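Local coordinates for major pilin protein fimA (Silicibacter pomeroyi, PDB 2IMH) that is of unknown function but belongs to the DUF1028 family, whose members have not been assigned an established activity, at residues V57-H60 and L61-S65; A88-L91 and L92-A96. All blocks are in the same frame, centred on the assembly; numbering follows the deposited sequence.

Contact 1 of 2, residues V57-H60 and L61-S65; sequences VLQH and LRDGS
Gln59 sits in the middle of a polar row on the outer face of the last helical turn, between Arg62 and Asp63. With its CG anti to the backbone N (chi1 -171°) and the chain bent at the next bond, its amide can reach both neighbours. Its OE1 accepts from Arg62 NH2 at 2.9 Å, the donor standing above the carbonyl plane. Its NE2 gives a nearly straight bond to Asp63 OD2, also 2.9 Å, arriving above the carboxylate plane. Gln59 and Asp63 are exposed, so this is the solvent side. Arg62 also holds on elsewhere: its NE bonds Asn38 and its NH1 forms a salt bridge with Asp36.

On the inward side, by contrast, Val57 and Leu58 are buried. Leu61 CG lies 3.5 Å from Val57 O, which accepts from Leu61 N, while Leu58 CD2 and Leu61 CD1 meet methyl to methyl, loosely, at 4.3 Å.

The more open helix end is a Schellman motif. Gly64, at positive phi, turns the chain so that Ser65 N bonds His60 O (3.0 Å) and Gly64 N bonds Leu61 O (3.1 Å). A water 2.6 Å from Ser65 OG donates weakly to His60 O.

Around it, His60 meets the His73 ring of helix 67-76, Val57 and Leu58 reach Ser42 of strand 40-45, and on strand 85-90 Val57 touches Leu86 and Ala88 and Leu61 touches Asp90.

Contact 2 of 2, residues A88-L91 and L92-A96; sequences AMDL and LGNAA
Asp90 and Asn94 meet side chain to side chain across the turn, their carboxylate and amide planes almost perpendicular (86°). Asn94 ND2 serves both carboxylate oxygens, at 3.1 Å to Asp90 OD1 and 3.0 Å to Asp90 OD2, each through its syn lone pair. Asp90 OD1 takes two backbone donors besides, Leu92 N at 2.9 Å and Asn94 N at 3.0 Å, both coming from above the carboxylate plane. Three donors on one oxygen fix the rotation of the carboxylate. A chi1 of 75°, placing CG between the backbone N and the carbonyl carbon, is what folds the acid back over the turn.

The backbone sets up this grip. Gly93 N bonds Asp90 O to close a type I turn, and Asp90 N bonds Asn94 O at 2.8 Å. Beyond them Ala88 and Ala96 form a hydrogen-bonded antiparallel pair, while Met89 (selenomethionine) and Ala95 make the non-hydrogen-bonded one, their CB atoms 4.0 Å apart on the same face. Met89 CG also packs 3.7 Å from Gly93 CA. Further out, Pro67 of helix 67-76 touches both Asp90 and Asn94, and Ile17 backs Met89 and Leu91.

Type I turn, then Gly93 at positive phi (89°), then the strand pair: this is the classic 3:5 beta hairpin with a G1 bulge, and the Asp90 OD1 to Leu92 N bond adds an Asx turn.

In the fold
Coming from the N terminus, the chain lays down strands 4-11 and 16-23 of the six-stranded sheet, then strands 33-36 and 40-45, before entering helix 51-62. Contact 1 ends that helix and turns the chain toward helix 67-76. Strand 85-90 follows, and contact 2 reverses it into strand 95-99, an edge strand of the four-stranded antiparallel sheet. Each contact closes just a short local turn; they run in series, neither nesting nor crossing. Their centres are about 11 Å apart, yet they touch: Val57 CG2 packs 3.8 Å from Ala88 CB, and Leu61 CD1 lies 3.6 Å from Met89 O. The end of helix 51-62 is thereby seated on the hairpin, joining helix to sheet.

Contact 1 of 2, residues V57-H60 and L61-S65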
loop_
_atom_site.group_PDB
_atom_site.type_symbol
_atom_site.label_atom_id
_atom_site.label_comp_id
_atom_site.label_asym_id
_atom_site.label_seq_id
_atom_site.Cartn_x
_atom_site.Cartn_y
_atom_site.Cartn_z
ATOM N N VAL A 57 0.781 -4.040 14.176
ATOM C CA VAL A 57 -0.291 -3.024 14.133
ATOM C C VAL A 57 -1.590 -3.590 13.557
ATOM O O VAL A 57 -2.677 -3.215 14.009
ATOM C CB VAL A 57 0.165 -1.724 13.415
ATOM C CG1 VAL A 57 0.132 -1.866 11.907
ATOM C CG2 VAL A 57 -0.648 -0.526 13.868
ATOM N N LEU A 58 -1.476 -4.499 12.586
ATOM C CA LEU A 58 -2.667 -5.169 12.029
ATOM C C LEU A 58 -3.367 -6.036 13.095
ATOM O O LEU A 58 -4.598 -6.060 13.193
ATOM C CB LEU A 58 -2.292 -6.013 10.814
ATOM C CG LEU A 58 -1.829 -5.214 9.588
ATOM C CD1 LEU A 58 -1.418 -6.159 8.462
ATOM C CD2 LEU A 58 -2.894 -4.235 9.075
ATOM N N GLN A 59 -2.582 -6.732 13.908
ATOM C CA GLN A 59 -3.161 -7.503 15.007
ATOM C C GLN A 59 -3.927 -6.618 15.987
ATOM O O GLN A 59 -5.014 -6.985 16.434
ATOM C CB GLN A 59 -2.083 -8.313 15.728
ATOM C CG GLN A 59 -2.678 -9.304 16.734
ATOM C CD GLN A 59 -3.640 -10.295 16.099
ATOM O OE1 GLN A 59 -3.357 -10.882 15.044
ATOM N NE2 GLN A 59 -4.778 -10.506 16.748
ATOM N N HIS A 60 -3.387 -5.440 16.306
ATOM C CA HIS A 60 -4.114 -4.543 17.205
ATOM C C HIS A 60 -5.445 -4.094 16.610
ATOM O O HIS A 60 -6.425 -3.958 17.331
ATOM C CB HIS A 60 -3.269 -3.346 17.620
ATOM C CG HIS A 60 -2.152 -3.706 18.548
ATOM N ND1 HIS A 60 -2.319 -3.785 19.915
ATOM C CD2 HIS A 60 -0.863 -4.042 18.307
ATOM C CE1 HIS A 60 -1.171 -4.133 20.476
ATOM N NE2 HIS A 60 -0.271 -4.291 19.523
ATOM N N LEU A 61 -5.462 -3.829 15.311
ATOM C CA LEU A 61 -6.711 -3.520 14.601
ATOM C C LEU A 61 -7.712 -4.684 14.646
ATOM O O LEU A 61 -8.911 -4.462 14.865
ATOM C CB LEU A 61 -6.420 -3.156 13.151
ATOM C CG LEU A 61 -5.739 -1.807 12.896
ATOM C CD1 LEU A 61 -5.404 -1.637 11.387
ATOM C CD2 LEU A 61 -6.540 -0.614 13.428
ATOM N N ARG A 62 -7.227 -5.907 14.409
ATOM C CA ARG A 62 -8.104 -7.085 14.436
ATOM C C ARG A 62 -8.760 -7.183 15.796
ATOM O O ARG A 62 -9.902 -7.582 15.898
ATOM C CB ARG A 62 -7.336 -8.388 14.243
ATOM C CG ARG A 62 -6.745 -8.593 12.892
ATOM C CD ARG A 62 -6.133 -9.977 12.755
ATOM N NE ARG A 62 -5.430 -10.013 11.476
ATOM C CZ ARG A 62 -4.121 -9.868 11.320
ATOM N NH1 ARG A 62 -3.608 -9.887 10.094
ATOM N NH2 ARG A 62 -3.321 -9.725 12.372
ATOM N N ASP A 63 -7.998 -6.844 16.830
ATOM C CA ASP A 63 -8.446 -6.987 18.207
ATOM C C ASP A 63 -9.224 -5.771 18.728
ATOM O O ASP A 63 -9.509 -5.675 19.920
ATOM C CB ASP A 63 -7.256 -7.328 19.105
ATOM C CG ASP A 63 -6.716 -8.741 18.856
ATOM O OD1 ASP A 63 -7.480 -9.625 18.379
ATOM O OD2 ASP A 63 -5.529 -8.972 19.152
ATOM N N GLY A 64 -9.604 -4.863 17.831
ATOM C CA GLY A 64 -10.538 -3.788 18.179
ATOM C C GLY A 64 -9.957 -2.473 18.660
ATOM O O GLY A 64 -10.650 -1.698 19.329
ATOM N N SER A 65 -8.687 -2.212 18.334
ATOM C CA SER A 65 -8.084 -0.907 18.600
ATOM C C SER A 65 -8.371 0.080 17.470
ATOM O O SER A 65 -8.247 -0.265 16.295
ATOM C CB SER A 65 -6.563 -1.019 18.732
ATOM O OG SER A 65 -6.165 -1.731 19.884
HETATM O O HOH W 1 -6.687 -4.147 20.655
#

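Contact 2 of 2, residues A88-L91 and L92-A96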
loop_
_atom_site.group_PDB
_atom_site.type_symbol
_atom_site.label_atom_id
_atom_site.label_comp_id
_atom_site.label_asym_id
_atom_site.label_seq_id
_atom_site.Cartn_x
_atom_site.Cartn_y
_atom_site.Cartn_z
ATOM N N ALA A 88 -1.304 3.206 9.605
ATOM C CA ALA A 88 -2.233 2.079 9.636
ATOM C C ALA A 88 -3.622 2.586 9.377
ATOM O O ALA A 88 -3.975 3.684 9.813
ATOM C CB ALA A 88 -2.199 1.378 10.991
HETATM N N MSE A 89 -4.432 1.768 8.712
HETATM C CA MSE A 89 -5.784 2.175 8.374
HETATM C C MSE A 89 -6.712 0.998 8.624
HETATM O O MSE A 89 -6.356 -0.129 8.306
HETATM C CB MSE A 89 -5.857 2.581 6.885
HETATM C CG MSE A 89 -7.235 3.025 6.444
HETATM SE SE MSE A 89 -7.473 2.807 4.510
HETATM C CE MSE A 89 -7.568 0.856 4.442
ATOM N N ASP A 90 -7.892 1.246 9.194
ATOM C CA ASP A 90 -8.833 0.165 9.471
ATOM C C ASP A 90 -9.758 -0.071 8.288
ATOM O O ASP A 90 -9.629 0.594 7.260
ATOM C CB ASP A 90 -9.595 0.372 10.804
ATOM C CG ASP A 90 -10.703 1.434 10.739
ATOM O OD1 ASP A 90 -11.063 1.938 9.649
ATOM O OD2 ASP A 90 -11.234 1.751 11.846
ATOM N N LEU A 91 -10.681 -1.026 8.435
ATOM C CA LEU A 91 -11.501 -1.469 7.306
ATOM C C LEU A 91 -12.527 -0.440 6.865
ATOM O O LEU A 91 -13.119 -0.581 5.782
ATOM C CB LEU A 91 -12.195 -2.803 7.623
ATOM C CG LEU A 91 -11.279 -4.014 7.782
ATOM C CD1 LEU A 91 -12.105 -5.198 8.277
ATOM C CD2 LEU A 91 -10.577 -4.376 6.451
ATOM N N LEU A 92 -12.724 0.604 7.670
ATOM C CA LEU A 92 -13.624 1.690 7.301
ATOM C C LEU A 92 -12.874 2.985 6.974
ATOM O O LEU A 92 -13.487 4.062 6.893
ATOM C CB LEU A 92 -14.675 1.921 8.398
ATOM C CG LEU A 92 -15.809 0.879 8.400
ATOM C CD1 LEU A 92 -16.527 0.839 9.732
ATOM C CD2 LEU A 92 -16.779 1.150 7.245
ATOM N N GLY A 93 -11.550 2.879 6.802
ATOM C CA GLY A 93 -10.770 3.999 6.284
ATOM C C GLY A 93 -10.235 4.964 7.323
ATOM O O GLY A 93 -9.579 5.948 6.970
ATOM N N ASN A 94 -10.503 4.689 8.599
ATOM C CA ASN A 94 -9.902 5.446 9.701
ATOM C C ASN A 94 -8.417 5.160 9.746
ATOM O O ASN A 94 -8.019 4.019 9.551
ATOM C CB ASN A 94 -10.551 5.010 11.012
ATOM C CG ASN A 94 -12.031 5.228 10.987
ATOM O OD1 ASN A 94 -12.494 6.378 10.977
ATOM N ND2 ASN A 94 -12.787 4.143 10.907
ATOM N N ALA A 95 -7.603 6.185 9.990
ATOM C CA ALA A 95 -6.143 6.015 9.862
ATOM C C ALA A 95 -5.352 6.879 10.809
ATOM O O ALA A 95 -5.835 7.917 11.265
ATOM C CB ALA A 95 -5.715 6.295 8.444
ATOM N N ALA A 96 -4.124 6.452 11.090
ATOM C CA ALA A 96 -3.219 7.219 11.928
ATOM C C ALA A 96 -1.787 6.893 11.543
ATOM O O ALA A 96 -1.511 5.811 11.026
ATOM C CB ALA A 96 -3.428 6.863 13.368
#